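Local coordinates for extracellular solute-binding protein, family 1 (PDB 3QUF) that probably captures a solute, most likely a carbohydrate as in many relatives of its family, outside the cell and delivers it to an ABC transporter, at residues N325-L330 against S344-E349; I86-M91 against Q301-A306; K158-F163 against K227-A232; G139-N144 against A282-Y287. One frame throughout, in Å; residues are numbered along the deposited sequence. Where two conformers were deposited one is given.

Contact 1: residues N325-L330 against S344-E349. With SO4 (sulfate ion), chain C.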
loop_
_atom_site.group_PDB
_atom_site.type_symbol
_atom_site.label_atom_id
_atom_site.label_comp_id
_atom_site.label_asym_id
_atom_site.label_seq_id
_atom_site.Cartn_x
_atom_site.Cartn_y
_atom_site.Cartn_z
ATOM N N ASN A 325 16.108 1.031 11.219
ATOM C CA ASN A 325 15.925 2.492 11.065
ATOM C C ASN A 325 17.212 3.271 11.253
ATOM O O ASN A 325 17.323 4.125 12.138
ATOM C CB ASN A 325 14.825 3.019 11.983
ATOM C CG ASN A 325 14.454 4.456 11.675
ATOM O OD1 ASN A 325 14.754 4.961 10.589
ATOM N ND2 ASN A 325 13.935 5.154 12.657
ATOM N N SER A 326 18.189 2.946 10.410
ATOM C CA SER A 326 19.471 3.647 10.308
ATOM C C SER A 326 19.796 3.774 8.811
ATOM O O SER A 326 19.263 3.068 7.979
ATOM C CB SER A 326 20.603 2.884 11.015
ATOM O OG SER A 326 21.024 1.701 10.322
ATOM N N GLU A 327 20.708 4.668 8.471
ATOM C CA GLU A 327 21.023 4.918 7.076
ATOM C C GLU A 327 21.506 3.625 6.382
ATOM O O GLU A 327 21.024 3.276 5.323
ATOM C CB GLU A 327 22.054 6.043 6.978
ATOM C CG GLU A 327 22.233 6.574 5.576
ATOM C CD GLU A 327 23.270 7.690 5.510
ATOM O OE1 GLU A 327 23.917 8.024 6.543
ATOM O OE2 GLU A 327 23.436 8.241 4.422
ATOM N N GLU A 328 22.368 2.879 7.043
ATOM C CA GLU A 328 22.910 1.655 6.487
ATOM C C GLU A 328 21.827 0.606 6.336
ATOM O O GLU A 328 21.712 -0.042 5.294
ATOM C CB GLU A 328 24.028 1.129 7.393
ATOM C CG GLU A 328 24.702 -0.082 6.864
ATOM C CD GLU A 328 25.899 -0.482 7.728
ATOM O OE1 GLU A 328 26.858 0.319 7.770
ATOM O OE2 GLU A 328 25.855 -1.575 8.351
ATOM N N GLY A 329 21.027 0.439 7.384
ATOM C CA GLY A 329 19.934 -0.541 7.349
ATOM C C GLY A 329 18.899 -0.255 6.293
ATOM O O GLY A 329 18.450 -1.145 5.576
ATOM N N LEU A 330 18.498 1.007 6.219
ATOM C CA LEU A 330 17.458 1.440 5.276
ATOM C C LEU A 330 17.914 1.275 3.834
ATOM O O LEU A 330 17.124 0.839 2.973
ATOM C CB LEU A 330 17.058 2.901 5.543
ATOM C CG LEU A 330 16.305 3.145 6.848
ATOM C CD1 LEU A 330 16.393 4.626 7.243
ATOM C CD2 LEU A 330 14.829 2.702 6.692
ATOM N N SER A 344 13.396 9.572 7.412
ATOM C CA SER A 344 14.253 10.671 6.941
ATOM C C SER A 344 15.744 10.383 7.082
ATOM O O SER A 344 16.567 11.144 6.588
ATOM C CB SER A 344 13.903 11.957 7.686
ATOM O OG SER A 344 14.174 11.814 9.060
ATOM N N LYS A 345 16.102 9.250 7.688
ATOM C CA LYS A 345 17.508 8.887 7.788
ATOM C C LYS A 345 18.075 8.377 6.480
ATOM O O LYS A 345 19.295 8.353 6.316
ATOM C CB LYS A 345 17.706 7.846 8.863
ATOM C CG LYS A 345 17.258 8.309 10.243
ATOM C CD LYS A 345 17.581 7.267 11.241
ATOM C CE LYS A 345 16.983 7.579 12.585
ATOM N NZ LYS A 345 17.477 6.597 13.591
ATOM N N TYR A 346 17.215 8.021 5.525
ATOM C CA TYR A 346 17.693 7.633 4.214
ATOM C C TYR A 346 16.638 7.849 3.184
ATOM O O TYR A 346 15.517 7.456 3.371
ATOM C CB TYR A 346 18.073 6.146 4.199
ATOM C CG TYR A 346 18.427 5.647 2.818
ATOM C CD1 TYR A 346 19.657 5.907 2.259
ATOM C CD2 TYR A 346 17.514 4.943 2.075
ATOM C CE1 TYR A 346 19.968 5.489 0.975
ATOM C CE2 TYR A 346 17.821 4.495 0.791
ATOM C CZ TYR A 346 19.057 4.766 0.258
ATOM O OH TYR A 346 19.357 4.347 -1.034
ATOM N N ASN A 347 16.991 8.423 2.040
ATOM C CA ASN A 347 16.095 8.332 0.897
ATOM C C ASN A 347 16.855 8.201 -0.387
ATOM O O ASN A 347 17.864 8.851 -0.606
ATOM C CB ASN A 347 15.080 9.475 0.843
ATOM C CG ASN A 347 15.649 10.787 1.315
ATOM O OD1 ASN A 347 16.841 11.023 1.222
ATOM N ND2 ASN A 347 14.787 11.642 1.853
ATOM N N ALA A 348 16.404 7.283 -1.225
ATOM C CA ALA A 348 17.062 7.111 -2.539
ATOM C C ALA A 348 16.565 8.186 -3.489
ATOM O O ALA A 348 15.473 8.708 -3.346
ATOM C CB ALA A 348 16.763 5.733 -3.096
ATOM N N GLU A 349 17.387 8.502 -4.473
ATOM C CA GLU A 349 16.978 9.366 -5.554
ATOM C C GLU A 349 15.979 8.650 -6.437
ATOM O O GLU A 349 16.268 7.574 -6.927
ATOM C CB GLU A 349 18.224 9.749 -6.350
ATOM C CG GLU A 349 18.919 10.910 -5.735
ATOM C CD GLU A 349 18.004 12.114 -5.714
ATOM O OE1 GLU A 349 17.209 12.301 -4.759
ATOM O OE2 GLU A 349 18.061 12.892 -6.679
HETATM S S SO4 C . 21.897 6.723 11.126
HETATM O O1 SO4 C . 20.952 6.699 10.028
HETATM O O2 SO4 C . 21.349 6.084 12.345
HETATM O O3 SO4 C . 23.146 6.058 10.740
HETATM O O4 SO4 C . 22.144 8.132 11.437
HETATM O O HOH W 1 21.018 9.787 4.453
#
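Lys345 lays its extended side chain across Asn325, and its NZ donates to the main-chain O of Asn325 at 2.9 Å, close to the line of that carbonyl. The two side chains cross at about a right angle, Lys345 CD passing 3.7 Å from Asn325 OD1. Beside them Leu330 CB meets Tyr346 CB at 3.7 Å as the two side chains slide past each other in opposite directions, and Leu330 CD1 touches Lys345 CB. Glu327 CG rests 3.5 Å from Lys345 O, and a water lies between that oxygen and Glu327 OE2, its bond to the carboxylate being weak.

The second shell fixes the Asn325 amide. With CG opposite the backbone N (chi1 -170°), ND2 donates to the O atoms of Phe111 and Asp113, while OD1 is bonded to Ser343 OG, which is also bonded to Lys345 N. Replacing Asn325 by an alanine would probably leave those two carbonyls and the Ser343 hydroxyl without their amide mate and open a gap beside the aliphatic part of Lys345.

Ser326 OG accepts from Gly329 N at 3.2 Å, with an N-H...O angle of 161°, and is also bonded to Tyr323 O. Next to it a sulfate, probably from the crystallisation liquor, takes the Glu327 N-H on its O1 at 2.6 Å, and Lys345 CD lies 3.6 Å from the same oxygen. The arrangement is that of a serine N-cap: an anion sits at the start of helix 327-337, taking the N-H of Glu327, and the loop after strand 340-341 folds back over the helix's first turn.

Contact 2: residues I86-M91 against Q301-A306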
loop_
_atom_site.group_PDB
_atom_site.type_symbol
_atom_site.label_atom_id
_atom_site.label_comp_id
_atom_site.label_asym_id
_atom_site.label_seq_id
_atom_site.Cartn_x
_atom_site.Cartn_y
_atom_site.Cartn_z
ATOM N N ILE A 86 11.722 -11.149 17.459
ATOM C CA ILE A 86 11.345 -10.182 16.459
ATOM C C ILE A 86 10.508 -10.898 15.408
ATOM O O ILE A 86 10.741 -12.073 15.092
ATOM C CB ILE A 86 12.557 -9.563 15.788
ATOM C CG1 ILE A 86 13.509 -8.937 16.792
ATOM C CG2 ILE A 86 12.119 -8.516 14.734
ATOM C CD1 ILE A 86 14.982 -9.015 16.416
ATOM N N PHE A 87 9.498 -10.209 14.939
ATOM C CA PHE A 87 8.596 -10.749 13.938
ATOM C C PHE A 87 7.928 -9.603 13.163
ATOM O O PHE A 87 8.107 -8.414 13.490
ATOM C CB PHE A 87 7.594 -11.724 14.548
ATOM C CG PHE A 87 6.825 -11.147 15.677
ATOM C CD1 PHE A 87 5.690 -10.396 15.450
ATOM C CD2 PHE A 87 7.292 -11.304 16.990
ATOM C CE1 PHE A 87 5.004 -9.812 16.538
ATOM C CE2 PHE A 87 6.596 -10.736 18.053
ATOM C CZ PHE A 87 5.478 -9.975 17.807
ATOM N N ASN A 88 7.110 -9.948 12.181
ATOM C CA ASN A 88 6.450 -8.936 11.375
ATOM C C ASN A 88 4.958 -8.881 11.544
ATOM O O ASN A 88 4.293 -9.916 11.640
ATOM C CB ASN A 88 6.772 -9.188 9.887
ATOM C CG ASN A 88 8.213 -8.919 9.535
ATOM O OD1 ASN A 88 8.967 -9.817 9.172
ATOM N ND2 ASN A 88 8.649 -7.624 9.680
ATOM N N LEU A 89 4.438 -7.650 11.586
ATOM C CA LEU A 89 3.030 -7.376 11.520
ATOM C C LEU A 89 2.730 -7.056 10.066
ATOM O O LEU A 89 3.218 -6.073 9.511
ATOM C CB LEU A 89 2.663 -6.202 12.405
ATOM C CG LEU A 89 2.956 -6.382 13.903
ATOM C CD1 LEU A 89 2.605 -5.108 14.659
ATOM C CD2 LEU A 89 2.218 -7.555 14.501
ATOM N N THR A 90 1.976 -7.937 9.447
ATOM C CA THR A 90 1.651 -7.801 8.045
ATOM C C THR A 90 0.239 -7.263 7.900
ATOM O O THR A 90 -0.495 -7.149 8.884
ATOM C CB THR A 90 1.747 -9.112 7.320
ATOM O OG1 THR A 90 0.619 -9.971 7.621
ATOM C CG2 THR A 90 3.079 -9.841 7.677
HETATM N N MSE A 91 -0.177 -6.969 6.659
HETATM C CA MSE A 91 -1.541 -6.473 6.480
HETATM C C MSE A 91 -2.591 -7.520 6.789
HETATM O O MSE A 91 -3.763 -7.189 7.116
HETATM C CB MSE A 91 -1.721 -5.903 5.055
HETATM C CG MSE A 91 -0.765 -4.729 4.738
HETATM SE SE MSE A 91 -0.914 -3.196 5.949
HETATM C CE MSE A 91 0.627 -3.534 7.170
ATOM N N GLN A 301 4.877 -3.934 5.417
ATOM C CA GLN A 301 4.800 -4.540 6.749
ATOM C C GLN A 301 5.504 -3.736 7.853
ATOM O O GLN A 301 6.098 -2.693 7.613
ATOM C CB GLN A 301 5.338 -5.982 6.740
ATOM C CG GLN A 301 5.206 -6.725 5.464
ATOM C CD GLN A 301 3.882 -6.613 4.805
ATOM O OE1 GLN A 301 2.815 -6.602 5.437
ATOM N NE2 GLN A 301 3.938 -6.471 3.466
ATOM N N GLY A 302 5.341 -4.208 9.066
ATOM C CA GLY A 302 5.931 -3.593 10.251
ATOM C C GLY A 302 6.773 -4.606 10.991
ATOM O O GLY A 302 6.598 -5.816 10.838
ATOM N N PHE A 303 7.702 -4.104 11.793
ATOM C CA PHE A 303 8.534 -4.925 12.661
ATOM C C PHE A 303 8.122 -4.759 14.098
ATOM O O PHE A 303 7.878 -3.645 14.538
ATOM C CB PHE A 303 9.999 -4.525 12.500
ATOM C CG PHE A 303 10.547 -4.829 11.140
ATOM C CD1 PHE A 303 10.222 -4.034 10.051
ATOM C CD2 PHE A 303 11.324 -5.959 10.925
ATOM C CE1 PHE A 303 10.683 -4.369 8.765
ATOM C CE2 PHE A 303 11.776 -6.268 9.653
ATOM C CZ PHE A 303 11.446 -5.477 8.586
ATOM N N ALA A 304 8.068 -5.860 14.826
ATOM C CA ALA A 304 7.606 -5.895 16.204
ATOM C C ALA A 304 8.524 -6.764 17.048
ATOM O O ALA A 304 9.277 -7.624 16.530
ATOM C CB ALA A 304 6.170 -6.441 16.235
ATOM N N ILE A 305 8.496 -6.510 18.348
ATOM C CA ILE A 305 9.259 -7.265 19.333
ATOM C C ILE A 305 8.256 -8.044 20.232
ATOM O O ILE A 305 7.179 -7.556 20.552
ATOM C CB ILE A 305 10.140 -6.289 20.190
ATOM C CG1 ILE A 305 11.118 -5.529 19.306
ATOM C CG2 ILE A 305 10.852 -7.047 21.309
ATOM C CD1 ILE A 305 11.942 -4.447 20.005
ATOM N N ALA A 306 8.644 -9.243 20.653
ATOM C CA ALA A 306 7.825 -10.094 21.532
ATOM C C ALA A 306 7.713 -9.446 22.911
ATOM O O ALA A 306 8.734 -9.090 23.528
ATOM C CB ALA A 306 8.451 -11.461 21.693
HETATM O O HOH W 2 0.859 -7.695 4.090
#
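Phe87 and Ala304 form an antiparallel hydrogen-bonded pair, with Phe87 N to Ala304 O at 3.0 Å and Ala304 N to Phe87 O at 2.9 Å. From CB, the Phe87 chain turns so that CG lies between its own N and carbonyl carbon (chi1 55°), which leans the ring over the partner strand. CD1 then skirts Ala304 CB, CE1 touches it at 3.6 Å, and CZ, at the tip, still borders it. On the other branch CE2 comes 3.6 Å from Ala306 N, while Ala304 O lies over one ring face, toward the rim. A serine in place of Phe87 would probably leave the Ala304 methyl and the Ala306 backbone without their cover.

On the opposite face of the sheet Asn88 and Phe303 lie side by side. Asn88 ND2 stands 3.3 Å above the Phe303 ring plane, over its centre, and donates to Gly302 O at 3.0 Å. That oxygen also accepts from Leu89 N, the two donors arriving from opposite faces of the carbonyl plane. Asn88 OD1 is held by Tyr37 N, so both ends of the amide are fixed. At the end of the pairing, Gln301 OE1 makes a weak bond with the N of Met91, a selenomethionine; a water joins the same two atoms more firmly.

Strand 86-89 thus lies between strand 30-36, which runs parallel to it, and strand 295-305. Helix 67-79 meets Phe87 through Tyr70, Leu74 and Leu78, whereas Ile86 and Phe303 face helix 311-324, with Phe34 of strand 30-36 beside them.

Contact 3: residues K158-F163 against K227-A232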
loop_
_atom_site.group_PDB
_atom_site.type_symbol
_atom_site.label_atom_id
_atom_site.label_comp_id
_atom_site.label_asym_id
_atom_site.label_seq_id
_atom_site.Cartn_x
_atom_site.Cartn_y
_atom_site.Cartn_z
ATOM N N LYS A 158 -6.094 16.900 -13.566
ATOM C CA LYS A 158 -5.982 17.100 -12.145
ATOM C C LYS A 158 -7.184 16.573 -11.360
ATOM O O LYS A 158 -7.010 16.172 -10.228
ATOM C CB LYS A 158 -5.744 18.575 -11.847
ATOM C CG LYS A 158 -4.330 18.982 -12.217
ATOM C CD LYS A 158 -4.065 20.445 -11.846
ATOM C CE LYS A 158 -2.625 20.850 -12.197
ATOM N NZ LYS A 158 -1.649 19.759 -11.889
ATOM N N THR A 159 -8.385 16.578 -11.955
ATOM C CA THR A 159 -9.575 16.126 -11.262
ATOM C C THR A 159 -10.228 14.987 -11.995
ATOM O O THR A 159 -10.055 14.817 -13.186
ATOM C CB THR A 159 -10.595 17.266 -11.124
ATOM O OG1 THR A 159 -11.077 17.617 -12.431
ATOM C CG2 THR A 159 -9.942 18.481 -10.450
ATOM N N TRP A 160 -11.003 14.210 -11.268
ATOM C CA TRP A 160 -11.709 13.086 -11.857
ATOM C C TRP A 160 -12.659 13.485 -13.012
ATOM O O TRP A 160 -12.751 12.784 -14.031
ATOM C CB TRP A 160 -12.438 12.328 -10.747
ATOM C CG TRP A 160 -12.967 11.035 -11.184
ATOM C CD1 TRP A 160 -14.265 10.731 -11.452
ATOM C CD2 TRP A 160 -12.231 9.825 -11.350
ATOM N NE1 TRP A 160 -14.380 9.408 -11.830
ATOM C CE2 TRP A 160 -13.144 8.832 -11.776
ATOM C CE3 TRP A 160 -10.882 9.485 -11.195
ATOM C CZ2 TRP A 160 -12.757 7.524 -12.037
ATOM C CZ3 TRP A 160 -10.496 8.192 -11.471
ATOM C CH2 TRP A 160 -11.437 7.219 -11.876
ATOM N N ASP A 161 -13.363 14.606 -12.858
ATOM C CA ASP A 161 -14.257 15.071 -13.916
ATOM C C ASP A 161 -13.440 15.339 -15.195
ATOM O O ASP A 161 -13.859 14.974 -16.297
ATOM C CB ASP A 161 -15.028 16.323 -13.457
ATOM C CG ASP A 161 -15.920 16.052 -12.253
ATOM O OD1 ASP A 161 -15.935 14.908 -11.759
ATOM O OD2 ASP A 161 -16.617 16.983 -11.794
ATOM N N GLU A 162 -12.262 15.940 -15.048
ATOM C CA GLU A 162 -11.366 16.176 -16.198
ATOM C C GLU A 162 -10.833 14.860 -16.792
ATOM O O GLU A 162 -10.624 14.714 -18.011
ATOM C CB GLU A 162 -10.199 17.092 -15.786
ATOM C CG GLU A 162 -10.604 18.516 -15.382
ATOM C CD GLU A 162 -9.587 19.228 -14.458
ATOM O OE1 GLU A 162 -8.671 18.578 -13.916
ATOM O OE2 GLU A 162 -9.697 20.467 -14.288
ATOM N N PHE A 163 -10.590 13.892 -15.924
ATOM C CA PHE A 163 -10.197 12.562 -16.369
ATOM C C PHE A 163 -11.282 11.889 -17.208
ATOM O O PHE A 163 -10.981 11.212 -18.210
ATOM C CB PHE A 163 -9.849 11.703 -15.144
ATOM C CG PHE A 163 -9.568 10.250 -15.446
ATOM C CD1 PHE A 163 -8.368 9.866 -16.002
ATOM C CD2 PHE A 163 -10.469 9.266 -15.076
ATOM C CE1 PHE A 163 -8.094 8.510 -16.243
ATOM C CE2 PHE A 163 -10.198 7.929 -15.301
ATOM C CZ PHE A 163 -9.002 7.563 -15.892
ATOM N N LYS A 227 -20.094 6.691 -6.641
ATOM C CA LYS A 227 -20.905 7.456 -7.606
ATOM C C LYS A 227 -20.022 8.091 -8.671
ATOM O O LYS A 227 -20.364 8.091 -9.862
ATOM C CB LYS A 227 -21.739 8.549 -6.930
ATOM C CG LYS A 227 -22.950 8.077 -6.146
ATOM C CD LYS A 227 -23.916 9.272 -5.863
ATOM C CE LYS A 227 -25.047 8.943 -4.858
ATOM N NZ LYS A 227 -25.742 7.651 -5.098
ATOM N N ARG A 228 -18.904 8.675 -8.245
ATOM C CA ARG A 228 -18.005 9.324 -9.178
ATOM C C ARG A 228 -17.249 8.287 -9.995
ATOM O O ARG A 228 -17.045 8.446 -11.205
ATOM C CB ARG A 228 -17.063 10.273 -8.451
ATOM C CG ARG A 228 -17.787 11.399 -7.722
ATOM C CD ARG A 228 -18.719 12.201 -8.679
ATOM N NE ARG A 228 -17.983 12.688 -9.850
ATOM C CZ ARG A 228 -18.453 12.762 -11.102
ATOM N NH1 ARG A 228 -19.665 12.355 -11.399
ATOM N NH2 ARG A 228 -17.676 13.225 -12.082
ATOM N N TRP A 229 -16.883 7.191 -9.351
ATOM C CA TRP A 229 -16.240 6.080 -10.066
ATOM C C TRP A 229 -17.227 5.458 -11.076
ATOM O O TRP A 229 -16.841 5.208 -12.216
ATOM C CB TRP A 229 -15.707 5.033 -9.055
ATOM C CG TRP A 229 -14.608 4.160 -9.556
ATOM C CD1 TRP A 229 -13.344 4.516 -9.812
ATOM C CD2 TRP A 229 -14.700 2.761 -9.853
ATOM N NE1 TRP A 229 -12.611 3.426 -10.240
ATOM C CE2 TRP A 229 -13.421 2.335 -10.255
ATOM C CE3 TRP A 229 -15.727 1.824 -9.779
ATOM C CZ2 TRP A 229 -13.145 1.033 -10.630
ATOM C CZ3 TRP A 229 -15.446 0.520 -10.127
ATOM C CH2 TRP A 229 -14.165 0.140 -10.563
ATOM N N GLU A 230 -18.486 5.250 -10.683
ATOM C CA GLU A 230 -19.535 4.719 -11.579
ATOM C C GLU A 230 -19.704 5.662 -12.794
ATOM O O GLU A 230 -19.893 5.210 -13.933
ATOM C CB GLU A 230 -20.867 4.543 -10.819
ATOM C CG GLU A 230 -22.036 3.989 -11.660
ATOM C CD GLU A 230 -23.380 3.963 -10.911
ATOM O OE1 GLU A 230 -23.475 4.518 -9.793
ATOM O OE2 GLU A 230 -24.359 3.402 -11.448
ATOM N N ALA A 231 -19.625 6.971 -12.553
ATOM C CA ALA A 231 -19.796 7.959 -13.630
ATOM C C ALA A 231 -18.747 7.778 -14.729
ATOM O O ALA A 231 -19.055 7.956 -15.912
ATOM C CB ALA A 231 -19.749 9.398 -13.079
ATOM N N ALA A 232 -17.510 7.426 -14.350
ATOM C CA ALA A 232 -16.478 7.132 -15.340
ATOM C C ALA A 232 -16.822 5.863 -16.110
ATOM O O ALA A 232 -16.549 5.788 -17.287
ATOM C CB ALA A 232 -15.073 7.012 -14.701
HETATM O O HOH W 3 -15.618 14.073 -9.513
#
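Two helices meet here through the first turn of one: Trp160 and Asp161, opening helix 160-172, touch Arg228, Trp229 and Ala232 of helix 223-234. A capping box starts the first helix, Thr159 N donating to Glu162 OE1 at 2.8 Å and Glu162 N returning a weak bond to Thr159 OG1. Trp160 CG lies opposite the backbone N (chi1 -169°), which sends the indole across to the second helix. Its NE1 donates to Arg228 O at 2.9 Å, but from well above the carbonyl plane; this oxygen also takes a weak bond from Ala232 N in its own helix. The far edge of the indole packs with CZ2 3.6 Å from Ala232 CB and 3.8 Å from Trp229 CD1. The planes of the two indoles are only 24° apart, yet the rings are slid so far that they barely overlap. Phe163 CD2 lies over one face of Trp160, toward the rim, and Leu193 of helix 188-199 also touches it.

At the more exposed margin Arg228 NH2 forms a salt bridge with Asp161 OD1, the carboxylate and guanidinium planes nearly perpendicular. The modelled separation is doubtful, being very short, and Asp161 has a second conformer. The chemistry is therefore divided: the buried indole N-H is spent on a helix carbonyl amid apolar neighbours, while the ion pair lies at the margin, where Arg228 NE also gives its N-H to a water at 2.8 Å.

Contact 4: residues G139-N144 against A282-Y287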
loop_
_atom_site.group_PDB
_atom_site.type_symbol
_atom_site.label_atom_id
_atom_site.label_comp_id
_atom_site.label_asym_id
_atom_site.label_seq_id
_atom_site.Cartn_x
_atom_site.Cartn_y
_atom_site.Cartn_z
ATOM N N GLY A 139 1.908 3.253 -5.903
ATOM C CA GLY A 139 1.322 3.034 -7.211
ATOM C C GLY A 139 0.678 4.329 -7.696
ATOM O O GLY A 139 0.255 5.175 -6.892
ATOM N N ALA A 140 0.546 4.459 -9.010
ATOM C CA ALA A 140 0.050 5.713 -9.599
ATOM C C ALA A 140 -0.387 5.477 -11.040
ATOM O O ALA A 140 -0.427 4.326 -11.486
ATOM C CB ALA A 140 1.161 6.802 -9.510
ATOM N N PHE A 141 -0.760 6.539 -11.746
ATOM C CA PHE A 141 -1.186 6.430 -13.125
ATOM C C PHE A 141 0.012 6.623 -14.058
ATOM O O PHE A 141 0.775 7.608 -13.948
ATOM C CB PHE A 141 -2.249 7.473 -13.475
ATOM C CG PHE A 141 -3.705 7.024 -13.332
ATOM C CD1 PHE A 141 -4.105 5.701 -13.284
ATOM C CD2 PHE A 141 -4.705 8.011 -13.314
ATOM C CE1 PHE A 141 -5.443 5.363 -13.211
ATOM C CE2 PHE A 141 -6.026 7.674 -13.297
ATOM C CZ PHE A 141 -6.408 6.359 -13.235
ATOM N N PHE A 142 0.181 5.685 -14.972
ATOM C CA PHE A 142 1.173 5.763 -16.020
ATOM C C PHE A 142 0.398 6.065 -17.295
ATOM O O PHE A 142 -0.631 5.438 -17.538
ATOM C CB PHE A 142 1.933 4.438 -16.107
ATOM C CG PHE A 142 2.890 4.205 -14.965
ATOM C CD1 PHE A 142 2.429 4.078 -13.630
ATOM C CD2 PHE A 142 4.256 4.154 -15.198
ATOM C CE1 PHE A 142 3.312 3.905 -12.576
ATOM C CE2 PHE A 142 5.148 3.953 -14.155
ATOM C CZ PHE A 142 4.691 3.831 -12.838
ATOM N N TYR A 143 0.849 7.055 -18.059
ATOM C CA TYR A 143 0.116 7.478 -19.267
ATOM C C TYR A 143 0.978 7.631 -20.512
ATOM O O TYR A 143 2.176 7.900 -20.429
ATOM C CB TYR A 143 -0.709 8.762 -19.010
ATOM C CG TYR A 143 0.116 9.990 -18.685
ATOM C CD1 TYR A 143 0.546 10.226 -17.390
ATOM C CD2 TYR A 143 0.454 10.906 -19.679
ATOM C CE1 TYR A 143 1.298 11.351 -17.071
ATOM C CE2 TYR A 143 1.216 12.025 -19.383
ATOM C CZ TYR A 143 1.626 12.246 -18.088
ATOM O OH TYR A 143 2.371 13.353 -17.791
ATOM N N ASN A 144 0.341 7.414 -21.655
ATOM C CA ASN A 144 0.991 7.475 -22.964
ATOM C C ASN A 144 0.849 8.924 -23.451
ATOM O O ASN A 144 -0.250 9.377 -23.817
ATOM C CB ASN A 144 0.313 6.477 -23.905
ATOM C CG ASN A 144 0.926 6.479 -25.303
ATOM O OD1 ASN A 144 1.469 7.490 -25.739
ATOM N ND2 ASN A 144 0.813 5.356 -26.008
ATOM N N ALA A 282 1.562 10.138 -13.200
ATOM C CA ALA A 282 0.780 11.163 -12.526
ATOM C C ALA A 282 0.101 10.563 -11.315
ATOM O O ALA A 282 -0.184 9.369 -11.308
ATOM C CB ALA A 282 -0.286 11.693 -13.483
ATOM N N PRO A 283 -0.151 11.378 -10.269
ATOM C CA PRO A 283 -1.021 10.884 -9.223
ATOM C C PRO A 283 -2.440 10.671 -9.758
ATOM O O PRO A 283 -2.771 11.096 -10.887
ATOM C CB PRO A 283 -1.012 12.039 -8.199
ATOM C CG PRO A 283 -0.838 13.251 -9.038
ATOM C CD PRO A 283 0.070 12.834 -10.177
ATOM N N PHE A 284 -3.284 10.025 -8.973
ATOM C CA PHE A 284 -4.662 9.860 -9.395
ATOM C C PHE A 284 -5.380 11.204 -9.383
ATOM O O PHE A 284 -5.078 12.068 -8.546
ATOM C CB PHE A 284 -5.393 8.872 -8.514
ATOM C CG PHE A 284 -4.826 7.495 -8.595
ATOM C CD1 PHE A 284 -5.134 6.653 -9.646
ATOM C CD2 PHE A 284 -3.922 7.069 -7.643
ATOM C CE1 PHE A 284 -4.545 5.395 -9.743
ATOM C CE2 PHE A 284 -3.329 5.824 -7.736
ATOM C CZ PHE A 284 -3.655 4.981 -8.782
ATOM N N PRO A 285 -6.317 11.400 -10.304
ATOM C CA PRO A 285 -7.092 12.632 -10.281
ATOM C C PRO A 285 -7.830 12.832 -8.968
ATOM O O PRO A 285 -8.244 11.879 -8.314
ATOM C CB PRO A 285 -8.097 12.449 -11.412
ATOM C CG PRO A 285 -7.525 11.364 -12.281
ATOM C CD PRO A 285 -6.815 10.472 -11.323
ATOM N N ALA A 286 -7.965 14.084 -8.577
ATOM C CA ALA A 286 -8.650 14.410 -7.350
ATOM C C ALA A 286 -10.161 14.192 -7.441
ATOM O O ALA A 286 -10.784 14.350 -8.493
ATOM C CB ALA A 286 -8.375 15.875 -6.965
ATOM N N TYR A 287 -10.749 13.911 -6.296
ATOM C CA TYR A 287 -12.206 13.869 -6.164
ATOM C C TYR A 287 -12.865 15.198 -6.527
ATOM O O TYR A 287 -13.834 15.196 -7.245
ATOM C CB TYR A 287 -12.529 13.459 -4.757
ATOM C CG TYR A 287 -13.976 13.410 -4.388
ATOM C CD1 TYR A 287 -14.776 12.343 -4.794
ATOM C CD2 TYR A 287 -14.526 14.375 -3.564
ATOM C CE1 TYR A 287 -16.111 12.272 -4.424
ATOM C CE2 TYR A 287 -15.871 14.297 -3.153
ATOM C CZ TYR A 287 -16.645 13.246 -3.608
ATOM O OH TYR A 287 -17.959 13.124 -3.194
#
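Backbone bonds join Phe141 and Ala282 as an antiparallel hydrogen-bonded pair: Phe141 N donates to Ala282 O at 2.9 Å, and Ala282 N to Phe141 O at 2.8 Å. Beyond this pair the chain leaves the strand at Pro283, and the touching parts run about 96° apart.

Aromatic contact follows at once. Phe284 turns an edge toward the face of Phe141 in a T-shaped pair, centroids 4.7 Å apart and planes at 60°. Phe284 CD1 stands over the centre of the Phe141 ring, and CE1 comes 3.6 Å from Phe141 CD1. On its other side, the Phe284 ring has CE2 3.9 Å from Ala140 CA and close to Gly139 O.

Aliphatic groups fill in around the rings. Pro285 CD meets Phe141 CE2 at 3.5 Å, the proline crossing the phenylalanine at about a right angle, and Ala282 CB touches Tyr143 CE1 at 3.9 Å. Phe163 and Phe178 also meet the Phe141 ring.

Phe141 is thus gripped twice, its backbone by two hydrogen bonds and its buried ring by carbon on several sides; the polar atoms of the pair satisfy each other, and the side-chain contacts are made mostly by carbon, with a few backbone carbonyl oxygens at their margins.

Overall arrangement
Contacts 3 and 4 belong together: their centres are about 12 Å apart, and the 158-163 segment is bonded to Ala286, Trp160 N to its O and Lys158 O to its N. Contacts 1 and 2 lie about 19 Å apart between centres, and contact 2 is on the other side of the chain's centre from contacts 3 and 4. Along the chain contact 3 nests inside contact 4, which nests inside contact 2; contact 1 follows. Contacts 2 and 4 reach one mixed sheet, where strands 295-305 and 135-144 are neighbours. The separation and the repeated crossings of the chain suit the two-lobed solute-binding fold, whose lobes typically close over a solute.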